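Local coordinates for putative transcriptional regulator (Listeria innocua, PDB 3LWF), which probably binds DNA as a dimeric transcription factor of the Rrf2 family, whose members carry a winged helix-turn-helix domain, at residues Met20-Thr33 and Asp97-Val109. Numbering follows the deposited sequence.
With SO4 (sulfate ion), chain F.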
HETATM    1  N   MSE A  20       6.024  -2.382  -0.937  1.00 44.41           N
HETATM    2  CA  MSE A  20       6.497  -1.500   0.132  1.00 41.77           C
HETATM    3  C   MSE A  20       7.485  -2.258   1.013  1.00 36.03           C
HETATM    4  O   MSE A  20       7.562  -3.510   0.978  1.00 34.08           O
HETATM    5  CB  MSE A  20       5.331  -0.905   0.931  1.00 42.30           C
HETATM    6  CG  MSE A  20       4.584  -1.909   1.707  1.00 44.80           C
HETATM    7 SE   MSE A  20       2.873  -1.291   2.421  0.75 46.76          SE
HETATM    8  CE  MSE A  20       2.454  -3.106   2.912  1.00 34.78           C
ATOM      9  N   LYS A  21       8.254  -1.514   1.802  1.00 30.13           N
ATOM     10  CA  LYS A  21       9.343  -2.119   2.571  1.00 30.31           C
ATOM     11  C   LYS A  21       8.861  -2.766   3.880  1.00 29.98           C
ATOM     12  O   LYS A  21       8.872  -2.153   4.922  1.00 30.76           O
ATOM     13  CB  LYS A  21      10.450  -1.091   2.803  1.00 30.97           C
ATOM     14  CG  LYS A  21      11.722  -1.636   3.390  1.00 42.69           C
ATOM     15  CD  LYS A  21      12.745  -0.518   3.537  1.00 47.96           C
ATOM     16  CE  LYS A  21      13.971  -0.956   4.307  1.00 50.94           C
ATOM     17  NZ  LYS A  21      14.762   0.254   4.680  1.00 58.34           N
ATOM     18  N   ILE A  22       8.420  -4.014   3.818  1.00 28.97           N
ATOM     19  CA  ILE A  22       8.202  -4.792   5.015  1.00 26.99           C
ATOM     20  C   ILE A  22       9.224  -5.882   4.949  1.00 26.06           C
ATOM     21  O   ILE A  22       9.148  -6.751   4.091  1.00 27.06           O
ATOM     22  CB  ILE A  22       6.769  -5.366   5.128  1.00 30.37           C
ATOM     23  CG1 ILE A  22       5.744  -4.238   5.062  1.00 31.55           C
ATOM     24  CG2 ILE A  22       6.585  -6.145   6.445  1.00 28.78           C
ATOM     25  CD1 ILE A  22       4.327  -4.690   5.192  1.00 30.98           C
ATOM     26  N   THR A  23      10.189  -5.815   5.861  1.00 24.85           N
ATOM     27  CA  THR A  23      11.404  -6.626   5.822  1.00 23.89           C
ATOM     28  C   THR A  23      11.219  -7.923   6.566  1.00 24.81           C
ATOM     29  O   THR A  23      10.107  -8.273   7.025  1.00 24.24           O
ATOM     30  CB  THR A  23      12.586  -5.852   6.430  1.00 24.47           C
ATOM     31  OG1 THR A  23      12.468  -5.808   7.853  1.00 21.96           O
ATOM     32  CG2 THR A  23      12.600  -4.435   5.885  1.00 20.83           C
ATOM     33  N   THR A  24      12.306  -8.667   6.679  1.00 23.56           N
ATOM     34  CA  THR A  24      12.243  -9.905   7.431  1.00 21.98           C
ATOM     35  C   THR A  24      11.953  -9.677   8.907  1.00 20.30           C
ATOM     36  O   THR A  24      11.515 -10.588   9.582  1.00 20.56           O
ATOM     37  CB  THR A  24      13.517 -10.724   7.270  1.00 22.59           C
ATOM     38  OG1 THR A  24      14.627  -9.944   7.691  1.00 23.65           O
ATOM     39  CG2 THR A  24      13.688 -11.139   5.815  1.00 21.02           C
ATOM     40  N   LYS A  25      12.160  -8.469   9.410  1.00 18.60           N
ATOM     41  CA  LYS A  25      11.961  -8.235  10.813  1.00 18.99           C
ATOM     42  C   LYS A  25      10.473  -8.389  11.148  1.00 20.23           C
ATOM     43  O   LYS A  25      10.103  -9.149  12.038  1.00 21.28           O
ATOM     44  CB  LYS A  25      12.449  -6.817  11.186  1.00 18.57           C
ATOM     45  CG  LYS A  25      13.903  -6.568  10.970  1.00 19.23           C
ATOM     46  CD  LYS A  25      14.277  -5.123  11.484  1.00 22.01           C
ATOM     47  CE  LYS A  25      13.668  -4.055  10.553  1.00 27.45           C
ATOM     48  NZ  LYS A  25      14.254  -2.712  10.602  1.00 42.74           N
ATOM     49  N   GLY A  26       9.626  -7.670  10.414  1.00 20.11           N
ATOM     50  CA  GLY A  26       8.188  -7.765  10.578  1.00 22.13           C
ATOM     51  C   GLY A  26       7.684  -9.144  10.190  1.00 21.13           C
ATOM     52  O   GLY A  26       6.831  -9.723  10.857  1.00 22.80           O
ATOM     53  N   ARG A  27       8.168  -9.657   9.081  1.00 20.83           N
ATOM     54  CA  ARG A  27       7.648 -10.916   8.591  1.00 22.19           C
ATOM     55  C   ARG A  27       7.985 -12.061   9.542  1.00 21.84           C
ATOM     56  O   ARG A  27       7.145 -12.889   9.835  1.00 22.72           O
ATOM     57  CB  ARG A  27       8.149 -11.226   7.179  1.00 22.30           C
ATOM     58  CG  ARG A  27       7.590 -10.259   6.131  1.00 25.40           C
ATOM     59  CD  ARG A  27       8.318 -10.425   4.833  1.00 28.15           C
ATOM     60  NE  ARG A  27       8.104  -9.322   3.905  1.00 27.39           N
ATOM     61  CZ  ARG A  27       7.460  -9.404   2.747  1.00 25.78           C
ATOM     62  NH1 ARG A  27       6.919 -10.534   2.315  1.00 26.23           N
ATOM     63  NH2 ARG A  27       7.369  -8.325   1.997  1.00 24.65           N
ATOM     64  N   TYR A  28       9.233 -12.144   9.971  1.00 23.97           N
ATOM     65  CA  TYR A  28       9.615 -13.212  10.905  1.00 24.97           C
ATOM     66  C   TYR A  28       9.016 -12.984  12.297  1.00 23.91           C
ATOM     67  O   TYR A  28       8.800 -13.937  13.035  1.00 24.16           O
ATOM     68  CB  TYR A  28      11.124 -13.337  11.004  1.00 23.37           C
ATOM     69  CG  TYR A  28      11.812 -13.841   9.762  1.00 23.95           C
ATOM     70  CD1 TYR A  28      11.107 -14.221   8.633  1.00 28.20           C
ATOM     71  CD2 TYR A  28      13.194 -13.960   9.737  1.00 27.12           C
ATOM     72  CE1 TYR A  28      11.767 -14.652   7.489  1.00 28.26           C
ATOM     73  CE2 TYR A  28      13.856 -14.411   8.623  1.00 29.02           C
ATOM     74  CZ  TYR A  28      13.142 -14.747   7.498  1.00 30.24           C
ATOM     75  OH  TYR A  28      13.810 -15.196   6.390  1.00 35.91           O
ATOM     76  N   GLY A  29       8.792 -11.721  12.653  1.00 24.33           N
ATOM     77  CA  GLY A  29       8.059 -11.380  13.854  1.00 24.31           C
ATOM     78  C   GLY A  29       6.666 -11.996  13.809  1.00 24.44           C
ATOM     79  O   GLY A  29       6.173 -12.532  14.790  1.00 24.16           O
ATOM     80  N   LEU A  30       6.030 -11.887  12.652  1.00 22.34           N
ATOM     81  CA  LEU A  30       4.758 -12.492  12.453  1.00 23.92           C
ATOM     82  C   LEU A  30       4.873 -13.998  12.540  1.00 22.35           C
ATOM     83  O   LEU A  30       4.009 -14.620  13.154  1.00 23.46           O
ATOM     84  CB  LEU A  30       4.104 -12.132  11.114  1.00 20.93           C
ATOM     85  CG  LEU A  30       3.105 -10.974  11.107  1.00 29.63           C
ATOM     86  CD1 LEU A  30       2.500 -10.823   9.684  1.00 25.52           C
ATOM     87  CD2 LEU A  30       1.972 -11.112  12.190  1.00 23.67           C
ATOM     88  N   THR A  31       5.890 -14.580  11.914  1.00 20.38           N
ATOM     89  CA  THR A  31       6.048 -16.029  11.992  1.00 22.99           C
ATOM     90  C   THR A  31       6.122 -16.442  13.484  1.00 22.66           C
ATOM     91  O   THR A  31       5.481 -17.383  13.894  1.00 25.75           O
ATOM     92  CB  THR A  31       7.242 -16.538  11.185  1.00 23.16           C
ATOM     93  OG1 THR A  31       6.973 -16.383   9.791  1.00 24.62           O
ATOM     94  CG2 THR A  31       7.512 -18.038  11.454  1.00 20.53           C
ATOM     95  N   ILE A  32       6.869 -15.710  14.290  1.00 21.56           N
ATOM     96  CA  ILE A  32       7.056 -16.089  15.686  1.00 21.07           C
ATOM     97  C   ILE A  32       5.714 -16.036  16.449  1.00 22.29           C
ATOM     98  O   ILE A  32       5.302 -17.016  17.088  1.00 18.56           O
ATOM     99  CB  ILE A  32       8.044 -15.150  16.397  1.00 18.96           C
ATOM    100  CG1 ILE A  32       9.501 -15.409  15.963  1.00 21.57           C
ATOM    101  CG2 ILE A  32       7.933 -15.325  17.910  1.00 18.79           C
ATOM    102  CD1 ILE A  32      10.456 -14.254  16.374  1.00 16.64           C
ATOM    103  N   THR A  33       5.034 -14.894  16.343  1.00 19.17           N
ATOM    104  CA  THR A  33       3.813 -14.692  17.089  1.00 20.28           C
ATOM    105  C   THR A  33       2.687 -15.574  16.627  1.00 21.27           C
ATOM    106  O   THR A  33       1.890 -16.019  17.452  1.00 22.20           O
ATOM    107  CB  THR A  33       3.378 -13.236  17.117  1.00 20.59           C
ATOM    108  OG1 THR A  33       3.180 -12.777  15.787  1.00 21.73           O
ATOM    109  CG2 THR A  33       4.446 -12.389  17.778  1.00 18.13           C
ATOM    110  N   ASP A  97       0.245  -4.255  15.754  1.00 22.41           N
ATOM    111  CA  ASP A  97       1.003  -4.472  16.986  1.00 23.61           C
ATOM    112  C   ASP A  97       2.375  -5.042  16.666  1.00 21.85           C
ATOM    113  O   ASP A  97       3.364  -4.502  17.073  1.00 21.70           O
ATOM    114  CB  ASP A  97       0.286  -5.494  17.925  1.00 24.97           C
ATOM    115  CG  ASP A  97      -0.950  -4.918  18.607  1.00 26.95           C
ATOM    116  OD1 ASP A  97      -0.966  -3.704  18.800  1.00 25.25           O
ATOM    117  OD2 ASP A  97      -1.903  -5.673  18.947  1.00 25.47           O
ATOM    118  N   ILE A  98       2.405  -6.155  15.935  1.00 19.39           N
ATOM    119  CA  ILE A  98       3.613  -6.862  15.660  1.00 20.61           C
ATOM    120  C   ILE A  98       4.520  -6.099  14.674  1.00 22.04           C
ATOM    121  O   ILE A  98       5.683  -5.868  14.967  1.00 22.92           O
ATOM    122  CB  ILE A  98       3.334  -8.252  15.014  1.00 20.62           C
ATOM    123  CG1 ILE A  98       2.408  -9.166  15.844  1.00 29.47           C
ATOM    124  CG2 ILE A  98       4.653  -8.914  14.647  1.00 24.88           C
ATOM    125  CD1 ILE A  98       2.479  -9.068  17.302  1.00 27.29           C
ATOM    126  N   ILE A  99       3.961  -5.723  13.513  1.00 22.15           N
ATOM    127  CA  ILE A  99       4.701  -5.132  12.427  1.00 21.09           C
ATOM    128  C   ILE A  99       5.306  -3.803  12.875  1.00 19.94           C
ATOM    129  O   ILE A  99       6.477  -3.565  12.658  1.00 17.06           O
ATOM    130  CB  ILE A  99       3.788  -4.886  11.177  1.00 23.84           C
ATOM    131  CG1 ILE A  99       3.296  -6.197  10.528  1.00 25.50           C
ATOM    132  CG2 ILE A  99       4.469  -3.986  10.121  1.00 20.86           C
ATOM    133  CD1 ILE A  99       4.366  -7.103  10.015  1.00 30.32           C
ATOM    134  N   ARG A 100       4.537  -2.936  13.507  1.00 18.16           N
ATOM    135  CA  ARG A 100       5.108  -1.636  13.895  1.00 21.95           C
ATOM    136  C   ARG A 100       6.097  -1.762  15.050  1.00 21.75           C
ATOM    137  O   ARG A 100       6.933  -0.873  15.240  1.00 24.67           O
ATOM    138  CB  ARG A 100       4.022  -0.627  14.237  1.00 23.22           C
ATOM    139  CG  ARG A 100       3.099  -0.303  13.070  1.00 26.61           C
ATOM    140  CD  ARG A 100       2.478   1.074  13.253  1.00 29.96           C
ATOM    141  NE  ARG A 100       1.369   1.329  12.340  1.00 27.40           N
ATOM    142  CZ  ARG A 100       0.135   0.876  12.515  1.00 31.86           C
ATOM    143  NH1 ARG A 100      -0.156   0.104  13.562  1.00 30.86           N
ATOM    144  NH2 ARG A 100      -0.811   1.168  11.633  1.00 30.34           N
ATOM    145  N   THR A 101       6.030  -2.856  15.816  1.00 21.40           N
ATOM    146  CA  THR A 101       7.049  -3.097  16.855  1.00 20.60           C
ATOM    147  C   THR A 101       8.396  -3.434  16.222  1.00 18.54           C
ATOM    148  O   THR A 101       9.445  -3.018  16.713  1.00 21.67           O
ATOM    149  CB  THR A 101       6.617  -4.224  17.847  1.00 21.91           C
ATOM    150  OG1 THR A 101       5.398  -3.852  18.497  1.00 20.10           O
ATOM    151  CG2 THR A 101       7.685  -4.503  18.889  1.00 14.56           C
ATOM    152  N   LEU A 102       8.375  -4.162  15.120  1.00 20.69           N
ATOM    153  CA  LEU A 102       9.599  -4.725  14.529  1.00 20.29           C
ATOM    154  C   LEU A 102      10.162  -3.947  13.325  1.00 20.04           C
ATOM    155  O   LEU A 102      11.371  -4.003  13.076  1.00 20.70           O
ATOM    156  CB  LEU A 102       9.377  -6.217  14.177  1.00 18.52           C
ATOM    157  CG  LEU A 102       9.317  -7.107  15.440  1.00 23.11           C
ATOM    158  CD1 LEU A 102       8.951  -8.545  15.113  1.00 20.95           C
ATOM    159  CD2 LEU A 102      10.657  -7.065  16.209  1.00 23.64           C
ATOM    160  N   GLU A 103       9.301  -3.253  12.575  1.00 20.96           N
ATOM    161  CA  GLU A 103       9.724  -2.467  11.429  1.00 21.71           C
ATOM    162  C   GLU A 103       9.934  -1.052  11.807  1.00 22.95           C
ATOM    163  O   GLU A 103       9.263  -0.513  12.660  1.00 26.69           O
ATOM    164  CB  GLU A 103       8.687  -2.498  10.322  1.00 21.21           C
ATOM    165  CG  GLU A 103       8.486  -3.902   9.758  1.00 21.49           C
ATOM    166  CD  GLU A 103       9.616  -4.309   8.817  1.00 25.34           C
ATOM    167  OE1 GLU A 103       9.944  -3.529   7.915  1.00 36.04           O
ATOM    168  OE2 GLU A 103      10.180  -5.394   8.960  1.00 31.12           O
ATOM    169  N   GLY A 104      10.834  -0.409  11.114  1.00 25.32           N
ATOM    170  CA  GLY A 104      10.801   1.035  11.114  1.00 28.77           C
ATOM    171  C   GLY A 104       9.513   1.558  10.467  1.00 29.76           C
ATOM    172  O   GLY A 104       8.669   0.782   9.971  1.00 26.02           O
ATOM    173  N   PRO A 105       9.350   2.884  10.469  1.00 27.01           N
ATOM    174  CA  PRO A 105       8.192   3.499   9.817  1.00 25.28           C
ATOM    175  C   PRO A 105       8.086   2.974   8.403  1.00 26.15           C
ATOM    176  O   PRO A 105       9.086   2.972   7.707  1.00 27.01           O
ATOM    177  CB  PRO A 105       8.536   5.008   9.825  1.00 22.89           C
ATOM    178  CG  PRO A 105       9.481   5.164  10.967  1.00 25.08           C
ATOM    179  CD  PRO A 105      10.305   3.886  10.975  1.00 28.37           C
ATOM    180  N   ILE A 106       6.922   2.490   7.985  1.00 24.36           N
ATOM    181  CA  ILE A 106       6.752   1.977   6.620  1.00 23.79           C
ATOM    182  C   ILE A 106       6.028   3.030   5.753  1.00 23.72           C
ATOM    183  O   ILE A 106       4.934   3.473   6.083  1.00 22.92           O
ATOM    184  CB  ILE A 106       5.925   0.704   6.626  1.00 25.30           C
ATOM    185  CG1 ILE A 106       6.656  -0.431   7.365  1.00 24.53           C
ATOM    186  CG2 ILE A 106       5.536   0.306   5.222  1.00 24.42           C
ATOM    187  CD1 ILE A 106       5.644  -1.444   7.919  1.00 27.54           C
ATOM    188  N   VAL A 107       6.683   3.447   4.679  1.00 22.02           N
ATOM    189  CA  VAL A 107       6.146   4.451   3.780  1.00 26.92           C
ATOM    190  C   VAL A 107       5.337   3.745   2.703  1.00 25.95           C
ATOM    191  O   VAL A 107       5.853   2.868   2.028  1.00 23.58           O
ATOM    192  CB  VAL A 107       7.260   5.263   3.123  1.00 27.18           C
ATOM    193  CG1 VAL A 107       6.676   6.254   2.096  1.00 27.66           C
ATOM    194  CG2 VAL A 107       8.030   5.983   4.188  1.00 26.64           C
ATOM    195  N   LEU A 108       4.049   4.081   2.618  1.00 24.71           N
ATOM    196  CA  LEU A 108       3.174   3.517   1.590  1.00 26.20           C
ATOM    197  C   LEU A 108       3.461   4.232   0.282  1.00 24.55           C
ATOM    198  O   LEU A 108       3.561   3.616  -0.751  1.00 26.11           O
ATOM    199  CB  LEU A 108       1.689   3.671   1.957  1.00 27.22           C
ATOM    200  CG  LEU A 108       0.683   3.126   0.944  1.00 30.32           C
ATOM    201  CD1 LEU A 108       0.935   1.672   0.751  1.00 24.38           C
ATOM    202  CD2 LEU A 108      -0.777   3.364   1.438  1.00 25.32           C
ATOM    203  N   VAL A 109       3.586   5.544   0.355  1.00 23.72           N
ATOM    204  CA  VAL A 109       3.716   6.357  -0.811  1.00 23.37           C
ATOM    205  C   VAL A 109       4.320   7.644  -0.344  1.00 23.26           C
ATOM    206  O   VAL A 109       4.052   8.101   0.759  1.00 23.38           O
ATOM    207  CB  VAL A 109       2.320   6.577  -1.479  1.00 26.70           C
ATOM    208  CG1 VAL A 109       1.468   7.606  -0.700  1.00 23.85           C
ATOM    209  CG2 VAL A 109       2.486   7.017  -2.939  1.00 26.16           C
TER
HETATM  210  S   SO4 F 142      13.550  -0.718   8.241  0.50 36.64           S
HETATM  211  O1  SO4 F 142      12.963  -0.211   6.997  0.50 39.01           O
HETATM  212  O2  SO4 F 142      14.804  -1.405   7.922  0.50 28.07           O
HETATM  213  O3  SO4 F 142      13.757   0.477   9.058  0.50 27.43           O
HETATM  214  O4  SO4 F 142      12.594  -1.660   8.842  0.50 22.00           O
HETATM  215  O   HOH W   1       7.887   1.008   1.994  1.00 32.14           O
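E103 OE2 takes two hydrogen bonds at the start of helix 24-38. T23 OG1 donates to E103 OE2 at 2.6 Å, on the syn side and 15° out of the carboxylate plane, and G26 N reaches the same OE2 at 2.8 Å on its anti lone pair. The second oxygen, OE1, accepts a nearly straight bond from T23 N, which stands above the carboxylate plane. T23 is the N-cap residue, and its OG1 also accepts from K25 N; E103 thus ties the helix start to the loop after helix 95-102, and its negative charge probably suits the positive end of the helix dipole. The glutamate, first residue past helix 95-102, gets there by bending at chi2 (-77°).

Beyond this first turn, segments 24-33 and 97-102 of the two helices run roughly antiparallel, 139° between their directions, with axes 8.2 Å apart. The glycines of 24-33 let them close up: L102 CD1 presses on G29 CA at a tight 3.2 Å, while I99 CD1 sits against the G26 backbone. Further along, I98 meets L30 and, tip to tip, T33. K25 NZ and G104 N both donate to O4 of a sulfate, probably from the crystallisation liquor.

Towards the N-terminus, I106 packs on I22, and M20, a selenomethionine, brings SE to 3.9 Å from L108 CD1. A water bridges K21 N and V107 O. The contact thus packs the first helix of the probable winged helix-turn-helix region against helix 95-102; helices 58-70 and 139-144 flank it, and V107 and V109 pair antiparallel with a strand of the second subunit.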